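Long-range contacts in bifunctional GH43-CE protein (Bacteroides eggerthii, PDB 6MLY), which probably trims and de-esterifies plant arabinoxylan, joining a family 43 glycoside hydrolase, likely a beta-xylosidase, to a carbohydrate esterase domain: residues 417-425 / 433-444; 448-459 / 470-478. All coordinates share one frame; numbering follows the deposited sequence.

Interaction 1 (417-425 / 433-444); sequences KYIVMVNGE and EKVPLNQQVVYF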
loop_
_atom_site.group_PDB
_atom_site.type_symbol
_atom_site.label_atom_id
_atom_site.label_comp_id
_atom_site.label_asym_id
_atom_site.label_seq_id
_atom_site.Cartn_x
_atom_site.Cartn_y
_atom_site.Cartn_z
ATOM N N LYS A 417 -13.200 -22.449 -4.467
ATOM C CA LYS A 417 -12.713 -21.275 -3.675
ATOM C C LYS A 417 -11.246 -20.990 -4.016
ATOM O O LYS A 417 -10.400 -21.885 -3.942
ATOM C CB LYS A 417 -12.826 -21.527 -2.168
ATOM C CG LYS A 417 -14.230 -21.807 -1.649
ATOM C CD LYS A 417 -14.233 -22.375 -0.246
ATOM C CE LYS A 417 -15.478 -23.172 0.084
ATOM N NZ LYS A 417 -16.683 -22.314 0.116
ATOM N N TYR A 418 -10.961 -19.726 -4.357
ATOM C CA TYR A 418 -9.615 -19.253 -4.679
ATOM C C TYR A 418 -9.269 -18.036 -3.814
ATOM O O TYR A 418 -10.058 -17.100 -3.717
ATOM C CB TYR A 418 -9.511 -18.866 -6.157
ATOM C CG TYR A 418 -9.863 -19.963 -7.128
ATOM C CD1 TYR A 418 -11.170 -20.152 -7.544
ATOM C CD2 TYR A 418 -8.890 -20.812 -7.634
ATOM C CE1 TYR A 418 -11.504 -21.159 -8.435
ATOM C CE2 TYR A 418 -9.205 -21.823 -8.527
ATOM C CZ TYR A 418 -10.518 -21.996 -8.928
ATOM O OH TYR A 418 -10.849 -22.985 -9.805
ATOM N N ILE A 419 -8.083 -18.067 -3.198
ATOM C CA ILE A 419 -7.486 -16.894 -2.580
ATOM C C ILE A 419 -7.037 -15.959 -3.708
ATOM O O ILE A 419 -6.385 -16.402 -4.642
ATOM C CB ILE A 419 -6.314 -17.286 -1.660
ATOM C CG1 ILE A 419 -6.779 -18.169 -0.499
ATOM C CG2 ILE A 419 -5.585 -16.038 -1.177
ATOM C CD1 ILE A 419 -5.654 -18.696 0.361
ATOM N N VAL A 420 -7.386 -14.672 -3.602
ATOM C CA VAL A 420 -7.226 -13.709 -4.696
ATOM C C VAL A 420 -6.779 -12.355 -4.123
ATOM O O VAL A 420 -7.191 -11.968 -3.034
ATOM C CB VAL A 420 -8.540 -13.583 -5.498
ATOM C CG1 VAL A 420 -8.537 -12.383 -6.433
ATOM C CG2 VAL A 420 -8.861 -14.854 -6.270
ATOM N N MET A 421 -5.904 -11.665 -4.869
ATOM C CA MET A 421 -5.641 -10.244 -4.705
ATOM C C MET A 421 -6.180 -9.503 -5.930
ATOM O O MET A 421 -6.064 -9.982 -7.051
ATOM C CB MET A 421 -4.147 -9.923 -4.591
ATOM C CG MET A 421 -3.844 -8.488 -5.012
ATOM S SD MET A 421 -2.153 -7.930 -4.733
ATOM C CE MET A 421 -2.442 -6.167 -4.562
ATOM N N VAL A 422 -6.723 -8.308 -5.689
ATOM C CA VAL A 422 -7.098 -7.365 -6.726
ATOM C C VAL A 422 -6.332 -6.060 -6.472
ATOM O O VAL A 422 -6.076 -5.696 -5.317
ATOM C CB VAL A 422 -8.625 -7.148 -6.749
ATOM C CG1 VAL A 422 -9.038 -6.073 -7.744
ATOM C CG2 VAL A 422 -9.379 -8.442 -7.024
ATOM N N ASN A 423 -5.961 -5.372 -7.560
ATOM C CA ASN A 423 -5.352 -4.042 -7.503
ATOM C C ASN A 423 -6.221 -3.066 -8.308
ATOM O O ASN A 423 -6.240 -3.118 -9.538
ATOM C CB ASN A 423 -3.904 -4.059 -7.998
ATOM C CG ASN A 423 -3.240 -2.700 -7.951
ATOM O OD1 ASN A 423 -3.741 -1.742 -8.532
ATOM N ND2 ASN A 423 -2.102 -2.613 -7.279
ATOM N N GLY A 424 -6.912 -2.168 -7.590
ATOM C CA GLY A 424 -7.856 -1.207 -8.173
ATOM C C GLY A 424 -7.274 0.191 -8.338
ATOM O O GLY A 424 -8.032 1.158 -8.389
ATOM N N GLU A 425 -5.939 0.300 -8.437
ATOM C CA GLU A 425 -5.249 1.568 -8.717
ATOM C C GLU A 425 -5.860 2.228 -9.956
ATOM O O GLU A 425 -6.301 3.373 -9.899
ATOM C CB GLU A 425 -3.755 1.357 -8.964
ATOM C CG GLU A 425 -2.944 1.209 -7.694
ATOM C CD GLU A 425 -1.443 1.176 -7.919
ATOM O OE1 GLU A 425 -0.941 2.022 -8.690
ATOM O OE2 GLU A 425 -0.781 0.306 -7.321
ATOM N N GLU A 433 -2.946 -12.277 -8.936
ATOM C CA GLU A 433 -2.490 -13.624 -8.614
ATOM C C GLU A 433 -3.675 -14.384 -8.013
ATOM O O GLU A 433 -4.614 -13.763 -7.491
ATOM C CB GLU A 433 -1.295 -13.541 -7.661
ATOM C CG GLU A 433 -0.673 -14.879 -7.308
ATOM C CD GLU A 433 0.509 -14.793 -6.356
ATOM O OE1 GLU A 433 1.269 -13.782 -6.435
ATOM O OE2 GLU A 433 0.658 -15.729 -5.522
ATOM N N LYS A 434 -3.631 -15.719 -8.100
ATOM C CA LYS A 434 -4.748 -16.555 -7.696
ATOM C C LYS A 434 -4.242 -17.929 -7.253
ATOM O O LYS A 434 -3.654 -18.651 -8.051
ATOM C CB LYS A 434 -5.727 -16.678 -8.864
ATOM C CG LYS A 434 -6.975 -17.498 -8.578
ATOM C CD LYS A 434 -8.141 -17.133 -9.473
ATOM C CE LYS A 434 -7.768 -17.083 -10.941
ATOM N NZ LYS A 434 -8.952 -16.856 -11.802
ATOM N N VAL A 435 -4.484 -18.268 -5.981
ATOM C CA VAL A 435 -4.139 -19.570 -5.405
ATOM C C VAL A 435 -5.441 -20.284 -5.057
ATOM O O VAL A 435 -6.361 -19.655 -4.544
ATOM C CB VAL A 435 -3.228 -19.431 -4.167
ATOM C CG1 VAL A 435 -3.023 -20.753 -3.439
ATOM C CG2 VAL A 435 -1.883 -18.815 -4.523
ATOM N N PRO A 436 -5.565 -21.607 -5.323
ATOM C CA PRO A 436 -6.731 -22.370 -4.873
ATOM C C PRO A 436 -6.730 -22.562 -3.347
ATOM O O PRO A 436 -5.660 -22.671 -2.735
ATOM C CB PRO A 436 -6.567 -23.711 -5.602
ATOM C CG PRO A 436 -5.073 -23.846 -5.768
ATOM C CD PRO A 436 -4.603 -22.440 -6.066
ATOM N N LEU A 437 -7.925 -22.596 -2.748
ATOM C CA LEU A 437 -8.072 -22.898 -1.329
ATOM C C LEU A 437 -8.711 -24.284 -1.167
ATOM O O LEU A 437 -9.715 -24.590 -1.817
ATOM C CB LEU A 437 -8.910 -21.804 -0.659
ATOM C CG LEU A 437 -8.990 -21.884 0.866
ATOM C CD1 LEU A 437 -7.606 -21.815 1.497
ATOM C CD2 LEU A 437 -9.883 -20.788 1.423
ATOM N N ASN A 438 -8.100 -25.115 -0.311
ATOM C CA ASN A 438 -8.594 -26.453 0.019
ATOM C C ASN A 438 -8.891 -26.560 1.523
ATOM O O ASN A 438 -9.184 -27.649 2.007
ATOM C CB ASN A 438 -7.605 -27.523 -0.445
ATOM C CG ASN A 438 -7.130 -27.294 -1.866
ATOM O OD1 ASN A 438 -7.934 -27.265 -2.795
ATOM N ND2 ASN A 438 -5.830 -27.110 -2.046
ATOM N N GLN A 439 -8.808 -25.434 2.248
ATOM C CA GLN A 439 -9.294 -25.297 3.632
ATOM C C GLN A 439 -10.499 -24.347 3.647
ATOM O O GLN A 439 -10.939 -23.858 2.602
ATOM C CB GLN A 439 -8.209 -24.737 4.557
ATOM C CG GLN A 439 -6.862 -25.437 4.450
ATOM C CD GLN A 439 -5.872 -24.893 5.452
ATOM O OE1 GLN A 439 -6.127 -23.900 6.138
ATOM N NE2 GLN A 439 -4.721 -25.542 5.542
ATOM N N GLN A 440 -11.031 -24.084 4.844
ATOM C CA GLN A 440 -12.104 -23.102 5.002
ATOM C C GLN A 440 -11.665 -21.976 5.949
ATOM O O GLN A 440 -12.055 -20.825 5.745
ATOM C CB GLN A 440 -13.391 -23.812 5.417
ATOM C CG GLN A 440 -13.746 -24.941 4.459
ATOM C CD GLN A 440 -15.234 -25.115 4.285
ATOM O OE1 GLN A 440 -16.008 -25.001 5.235
ATOM N NE2 GLN A 440 -15.638 -25.408 3.059
ATOM N N VAL A 441 -10.840 -22.301 6.953
ATOM C CA VAL A 441 -10.129 -21.289 7.739
ATOM C C VAL A 441 -8.965 -20.751 6.895
ATOM O O VAL A 441 -8.152 -21.517 6.380
ATOM C CB VAL A 441 -9.643 -21.850 9.091
ATOM C CG1 VAL A 441 -8.793 -20.839 9.852
ATOM C CG2 VAL A 441 -10.806 -22.328 9.951
ATOM N N VAL A 442 -8.909 -19.422 6.761
ATOM C CA VAL A 442 -7.884 -18.726 5.990
ATOM C C VAL A 442 -7.534 -17.416 6.717
ATOM O O VAL A 442 -8.370 -16.833 7.420
ATOM C CB VAL A 442 -8.360 -18.476 4.544
ATOM C CG1 VAL A 442 -9.570 -17.558 4.496
ATOM C CG2 VAL A 442 -7.252 -17.930 3.661
ATOM N N TYR A 443 -6.285 -16.972 6.548
ATOM C CA TYR A 443 -5.756 -15.779 7.193
ATOM C C TYR A 443 -5.353 -14.773 6.109
ATOM O O TYR A 443 -5.085 -15.159 4.970
ATOM C CB TYR A 443 -4.578 -16.151 8.098
ATOM C CG TYR A 443 -4.917 -17.070 9.247
ATOM C CD1 TYR A 443 -5.032 -18.440 9.064
ATOM C CD2 TYR A 443 -5.115 -16.574 10.526
ATOM C CE1 TYR A 443 -5.345 -19.287 10.116
ATOM C CE2 TYR A 443 -5.421 -17.407 11.590
ATOM C CZ TYR A 443 -5.536 -18.769 11.385
ATOM O OH TYR A 443 -5.839 -19.591 12.429
ATOM N N PHE A 444 -5.341 -13.484 6.473
ATOM C CA PHE A 444 -4.900 -12.396 5.589
ATOM C C PHE A 444 -4.170 -11.322 6.402
ATOM O O PHE A 444 -4.416 -11.156 7.596
ATOM C CB PHE A 444 -6.074 -11.764 4.837
ATOM C CG PHE A 444 -6.779 -12.687 3.875
ATOM C CD1 PHE A 444 -6.175 -13.074 2.688
ATOM C CD2 PHE A 444 -8.045 -13.172 4.155
ATOM C CE1 PHE A 444 -6.826 -13.920 1.804
ATOM C CE2 PHE A 444 -8.695 -14.019 3.270
ATOM C CZ PHE A 444 -8.085 -14.390 2.095
#

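Interaction 2 (448-459 / 470-478); sequences CDFRNKVDKGYF and AIGNVLKMQ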
loop_
_atom_site.group_PDB
_atom_site.type_symbol
_atom_site.label_atom_id
_atom_site.label_comp_id
_atom_site.label_asym_id
_atom_site.label_seq_id
_atom_site.Cartn_x
_atom_site.Cartn_y
_atom_site.Cartn_z
ATOM N N CYS A 448 1.536 -1.583 5.409
ATOM C CA CYS A 448 1.557 -0.196 4.940
ATOM C C CYS A 448 2.907 0.444 5.286
ATOM O O CYS A 448 3.309 0.458 6.456
ATOM C CB CYS A 448 0.458 0.639 5.593
ATOM S SG CYS A 448 -1.230 0.176 5.107
ATOM N N ASP A 449 3.592 0.965 4.264
ATOM C CA ASP A 449 4.806 1.752 4.454
ATOM C C ASP A 449 4.523 3.182 3.985
ATOM O O ASP A 449 4.451 3.445 2.780
ATOM C CB ASP A 449 6.021 1.150 3.735
ATOM C CG ASP A 449 7.344 1.745 4.195
ATOM O OD1 ASP A 449 7.354 2.367 5.274
ATOM O OD2 ASP A 449 8.353 1.594 3.479
ATOM N N PHE A 450 4.328 4.075 4.962
ATOM C CA PHE A 450 4.165 5.504 4.732
ATOM C C PHE A 450 5.512 6.219 4.924
ATOM O O PHE A 450 5.646 7.372 4.533
ATOM C CB PHE A 450 3.072 6.068 5.649
ATOM C CG PHE A 450 1.723 5.398 5.506
ATOM C CD1 PHE A 450 0.937 5.613 4.381
ATOM C CD2 PHE A 450 1.238 4.547 6.489
ATOM C CE1 PHE A 450 -0.300 4.998 4.244
ATOM C CE2 PHE A 450 -0.000 3.934 6.350
ATOM C CZ PHE A 450 -0.766 4.158 5.228
ATOM N N ARG A 451 6.506 5.522 5.496
ATOM C CA ARG A 451 7.849 6.081 5.752
ATOM C C ARG A 451 8.281 6.939 4.556
ATOM O O ARG A 451 8.474 6.420 3.459
ATOM C CB ARG A 451 8.893 4.979 5.974
ATOM C CG ARG A 451 8.749 4.214 7.284
ATOM C CD ARG A 451 9.769 3.101 7.486
ATOM N NE ARG A 451 9.775 2.122 6.404
ATOM C CZ ARG A 451 9.865 0.807 6.566
ATOM N NH1 ARG A 451 10.009 0.288 7.773
ATOM N NH2 ARG A 451 9.794 0.015 5.513
ATOM N N ASN A 452 8.412 8.249 4.783
ATOM C CA ASN A 452 8.837 9.204 3.753
ATOM C C ASN A 452 7.924 9.067 2.524
ATOM O O ASN A 452 8.378 9.142 1.385
ATOM C CB ASN A 452 10.324 9.037 3.412
ATOM C CG ASN A 452 11.250 9.421 4.550
ATOM O OD1 ASN A 452 12.228 10.138 4.346
ATOM N ND2 ASN A 452 10.955 8.952 5.754
ATOM N N LYS A 453 6.629 8.847 2.786
ATOM C CA LYS A 453 5.545 8.886 1.801
ATOM C C LYS A 453 5.800 7.919 0.638
ATOM O O LYS A 453 5.366 8.191 -0.481
ATOM C CB LYS A 453 5.348 10.324 1.300
ATOM C CG LYS A 453 4.451 11.188 2.182
ATOM C CD LYS A 453 4.934 12.611 2.352
ATOM C CE LYS A 453 6.153 12.712 3.244
ATOM N NZ LYS A 453 6.429 14.111 3.647
ATOM N N VAL A 454 6.456 6.782 0.908
ATOM C CA VAL A 454 6.663 5.755 -0.126
ATOM C C VAL A 454 5.287 5.178 -0.505
ATOM O O VAL A 454 5.038 4.891 -1.677
ATOM C CB VAL A 454 7.678 4.666 0.288
ATOM C CG1 VAL A 454 9.058 5.253 0.559
ATOM C CG2 VAL A 454 7.209 3.826 1.471
ATOM N N ASP A 455 4.404 5.041 0.496
ATOM C CA ASP A 455 2.962 4.844 0.313
ATOM C C ASP A 455 2.698 3.593 -0.523
ATOM O O ASP A 455 2.198 3.690 -1.646
ATOM C CB ASP A 455 2.305 6.058 -0.353
ATOM C CG ASP A 455 2.213 7.291 0.530
ATOM O OD1 ASP A 455 2.712 7.240 1.672
ATOM O OD2 ASP A 455 1.637 8.290 0.065
ATOM N N LYS A 456 3.035 2.433 0.049
ATOM C CA LYS A 456 2.920 1.146 -0.630
ATOM C C LYS A 456 2.242 0.144 0.314
ATOM O O LYS A 456 2.550 0.107 1.511
ATOM C CB LYS A 456 4.302 0.645 -1.068
ATOM C CG LYS A 456 5.015 1.510 -2.103
ATOM C CD LYS A 456 6.342 0.954 -2.583
ATOM C CE LYS A 456 7.377 0.825 -1.485
ATOM N NZ LYS A 456 8.750 0.749 -2.035
ATOM N N GLY A 457 1.320 -0.653 -0.241
ATOM C CA GLY A 457 0.594 -1.687 0.494
ATOM C C GLY A 457 0.931 -3.077 -0.023
ATOM O O GLY A 457 0.699 -3.377 -1.199
ATOM N N TYR A 458 1.495 -3.914 0.859
ATOM C CA TYR A 458 1.784 -5.319 0.567
ATOM C C TYR A 458 0.686 -6.196 1.183
ATOM O O TYR A 458 0.353 -6.040 2.359
ATOM C CB TYR A 458 3.147 -5.739 1.130
ATOM C CG TYR A 458 4.272 -4.754 0.929
ATOM C CD1 TYR A 458 4.602 -4.277 -0.331
ATOM C CD2 TYR A 458 5.033 -4.318 2.005
ATOM C CE1 TYR A 458 5.643 -3.377 -0.515
ATOM C CE2 TYR A 458 6.075 -3.418 1.840
ATOM C CZ TYR A 458 6.382 -2.944 0.577
ATOM O OH TYR A 458 7.412 -2.058 0.429
ATOM N N PHE A 459 0.150 -7.126 0.385
ATOM C CA PHE A 459 -0.847 -8.092 0.847
ATOM C C PHE A 459 -0.227 -9.490 0.936
ATOM O O PHE A 459 0.636 -9.847 0.131
ATOM C CB PHE A 459 -2.054 -8.110 -0.092
ATOM C CG PHE A 459 -2.790 -6.798 -0.169
ATOM C CD1 PHE A 459 -2.448 -5.849 -1.119
ATOM C CD2 PHE A 459 -3.820 -6.507 0.714
ATOM C CE1 PHE A 459 -3.126 -4.640 -1.185
ATOM C CE2 PHE A 459 -4.496 -5.297 0.644
ATOM C CZ PHE A 459 -4.147 -4.365 -0.305
ATOM N N ALA A 470 3.254 -14.342 0.682
ATOM C CA ALA A 470 3.018 -13.116 -0.093
ATOM C C ALA A 470 2.153 -13.437 -1.320
ATOM O O ALA A 470 2.238 -14.546 -1.862
ATOM C CB ALA A 470 4.341 -12.505 -0.496
ATOM N N ILE A 471 1.336 -12.466 -1.751
ATOM C CA ILE A 471 0.453 -12.653 -2.906
ATOM C C ILE A 471 0.158 -11.307 -3.584
ATOM O O ILE A 471 -0.212 -10.317 -2.928
ATOM C CB ILE A 471 -0.847 -13.382 -2.506
ATOM C CG1 ILE A 471 -1.827 -13.466 -3.682
ATOM C CG2 ILE A 471 -1.485 -12.732 -1.287
ATOM C CD1 ILE A 471 -2.923 -14.495 -3.508
ATOM N N GLY A 472 0.283 -11.318 -4.916
ATOM C CA GLY A 472 -0.062 -10.206 -5.790
ATOM C C GLY A 472 1.029 -9.144 -5.816
ATOM O O GLY A 472 2.135 -9.342 -5.246
ATOM N N ASN A 473 0.705 -8.012 -6.475
ATOM C CA ASN A 473 1.629 -6.877 -6.609
ATOM C C ASN A 473 1.518 -5.977 -5.367
ATOM O O ASN A 473 0.790 -6.287 -4.409
ATOM C CB ASN A 473 1.398 -6.104 -7.915
ATOM C CG ASN A 473 0.018 -5.492 -8.040
ATOM O OD1 ASN A 473 -0.748 -5.466 -7.081
ATOM N ND2 ASN A 473 -0.315 -5.002 -9.223
ATOM N N VAL A 474 2.287 -4.882 -5.389
ATOM C CA VAL A 474 2.207 -3.804 -4.403
ATOM C C VAL A 474 1.091 -2.844 -4.831
ATOM O O VAL A 474 0.889 -2.603 -6.023
ATOM C CB VAL A 474 3.555 -3.065 -4.261
ATOM C CG1 VAL A 474 3.894 -2.229 -5.489
ATOM C CG2 VAL A 474 3.602 -2.199 -3.017
ATOM N N LEU A 475 0.379 -2.300 -3.836
ATOM C CA LEU A 475 -0.630 -1.265 -4.047
ATOM C C LEU A 475 0.014 0.111 -3.851
ATOM O O LEU A 475 0.229 0.536 -2.710
ATOM C CB LEU A 475 -1.782 -1.476 -3.059
ATOM C CG LEU A 475 -2.905 -0.442 -3.135
ATOM C CD1 LEU A 475 -3.710 -0.627 -4.411
ATOM C CD2 LEU A 475 -3.806 -0.516 -1.911
ATOM N N LYS A 476 0.314 0.799 -4.961
ATOM C CA LYS A 476 0.807 2.183 -4.915
ATOM C C LYS A 476 -0.342 3.109 -4.494
ATOM O O LYS A 476 -1.049 3.656 -5.341
ATOM C CB LYS A 476 1.395 2.619 -6.262
ATOM C CG LYS A 476 2.700 1.942 -6.660
ATOM C CD LYS A 476 3.760 1.964 -5.578
ATOM C CE LYS A 476 5.136 1.583 -6.086
ATOM N NZ LYS A 476 5.745 2.651 -6.915
ATOM N N MET A 477 -0.510 3.260 -3.176
ATOM C CA MET A 477 -1.559 4.082 -2.587
ATOM C C MET A 477 -1.410 5.527 -3.083
ATOM O O MET A 477 -0.302 6.062 -3.098
ATOM C CB MET A 477 -1.466 4.062 -1.056
ATOM C CG MET A 477 -1.839 2.729 -0.433
ATOM S SD MET A 477 -1.187 2.547 1.272
ATOM C CE MET A 477 -2.594 1.672 2.013
ATOM N N GLN A 478 -2.525 6.135 -3.509
ATOM C CA GLN A 478 -2.583 7.569 -3.804
ATOM C C GLN A 478 -3.767 8.196 -3.048
ATOM O O GLN A 478 -4.870 7.623 -2.993
ATOM C CB GLN A 478 -2.682 7.838 -5.309
ATOM C CG GLN A 478 -2.392 9.295 -5.670
ATOM C CD GLN A 478 -2.844 9.714 -7.050
ATOM O OE1 GLN A 478 -3.180 8.895 -7.905
ATOM N NE2 GLN A 478 -2.854 11.017 -7.280
#

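Interaction 1 (417-425 / 433-444)
Ile419 packs its two branches against three side chains of 433-444. Its CD1 meets Val442 CG2 tip to tip at 3.7 Å, and the same methyl lies 3.9 Å from Leu437 CD1, where the two side chains run at a slant to each other. The other branch, CG2, comes to the edge of the Phe444 ring near the ring plane, 3.9 Å from CE1, as the isoleucine and the phenylalanine slide past one another in opposite directions. Chi1 of -62° sets CG1 opposite the carbonyl carbon, and an extended chi2 then carries CD1 out to Val442 while CG2 is left beside Phe444.

Beneath these side chains, strands 418-423 and 430-436 form an antiparallel hairpin. Ile419 and Val435 form a hydrogen-bonded pair: Val435 N gives a bond of 3.0 Å to Ile419 O, lying in the carbonyl plane, whereas the return bond from Ile419 N to Val435 O is bent and weak. Two residues along, Leu437 N gives a bond of 2.8 Å to Lys417 O, extending the pairing past the strand end.

On the other face Tyr418, Lys434 and Pro436 are exposed, while Val420 is buried. There the aliphatic part of Lys434 runs beside Val420, with CG 4.0 Å from Val420 CG2, and slants across Tyr418, whose CB is 3.8 Å from Lys434 CG. A bend at chi3 (49°) brings the ammonium almost onto the normal of the Tyr418 ring, but NZ is 5.7 Å from the ring centroid, at most a weak cation-pi attraction.

Strand 441-449, which supplies Val442 and Phe444, belongs to the facing sheet, so Ile419 fills the space between two antiparallel sheets, as expected of the concanavalin A-like beta-sandwich.

Interaction 2 (448-459 / 470-478)
Two lysines, Lys456 and Lys476, lie side by side and point the same way, touching through their methylenes: Lys456 CG is 3.7 Å from Lys476 CD. They sit on neighbouring strands of the beta hairpin 456-462/469-476, at one edge of a sheet of the concanavalin A-like sandwich. The like-charged NZ atoms of Lys456 and Lys476 stay 6.0 Å apart. Each has its own outlet on strand 518-523: Lys456 NZ bonds to Glu520 O, and Lys476 NZ has a long, weak ion pair with Asp521.

With CG turned opposite its carbonyl carbon (chi1 -64°), Lys456 also presses CB against Val474 CG2. That methyl also touches Tyr458 at CD1 and CE1, coming at the ring obliquely. An alanine in place of Lys456 would keep the Val474 contact at CB but would probably leave Glu520 O without this donor and the Lys476 chain uncovered on one side.

The hairpin is regular only at Gly457 and Leu475, a hydrogen-bonded pair: Gly457 N to Leu475 O and Leu475 N to Gly457 O are both 2.9 Å, and the second lies on a lone pair of Gly457 O and is nearly straight at 173°. Toward either end the pairing weakens, with bent or long bonds from Met477 N to Asp455 O and from Ile471 N to Phe459 O. A G1 beta bulge sets Asp455 and Lys456 together against Asp449 of the preceding strand, and Lys476 centres an inverse gamma turn that takes the chain out of the strand.

On the face opposite the lysines, Leu475 CB meets the edge of the Phe459 ring at CE1, 3.9 Å away. Met477 crosses Phe450 at about a right angle in an oblique Met-aromatic contact, SD 5.0 Å from the ring centroid, and ends with CE 3.7 Å from Cys448 SG.

Overall arrangement
Interactions 1 and 2 are successive hairpin contacts of one concanavalin A-like domain, their centres 18 Å apart, and strand 441-449 runs from the first into the second. The two also meet directly where the sheets of the sandwich face each other. Glu425 OE2 lies 2.6 Å from Lys476 N, and Glu433 OE1 lies 3.1 Å from Gly472 N; in each, a glutamate of interaction 1 probably accepts from a backbone N-H of 470-478. Both contacts lie away from the functional sites, among them Asp143 of the family 43 domain, predicted to tune the catalytic acid, and the sodium bound by Thr639, Tyr720, Asp722 and Asp725 in the esterase domain.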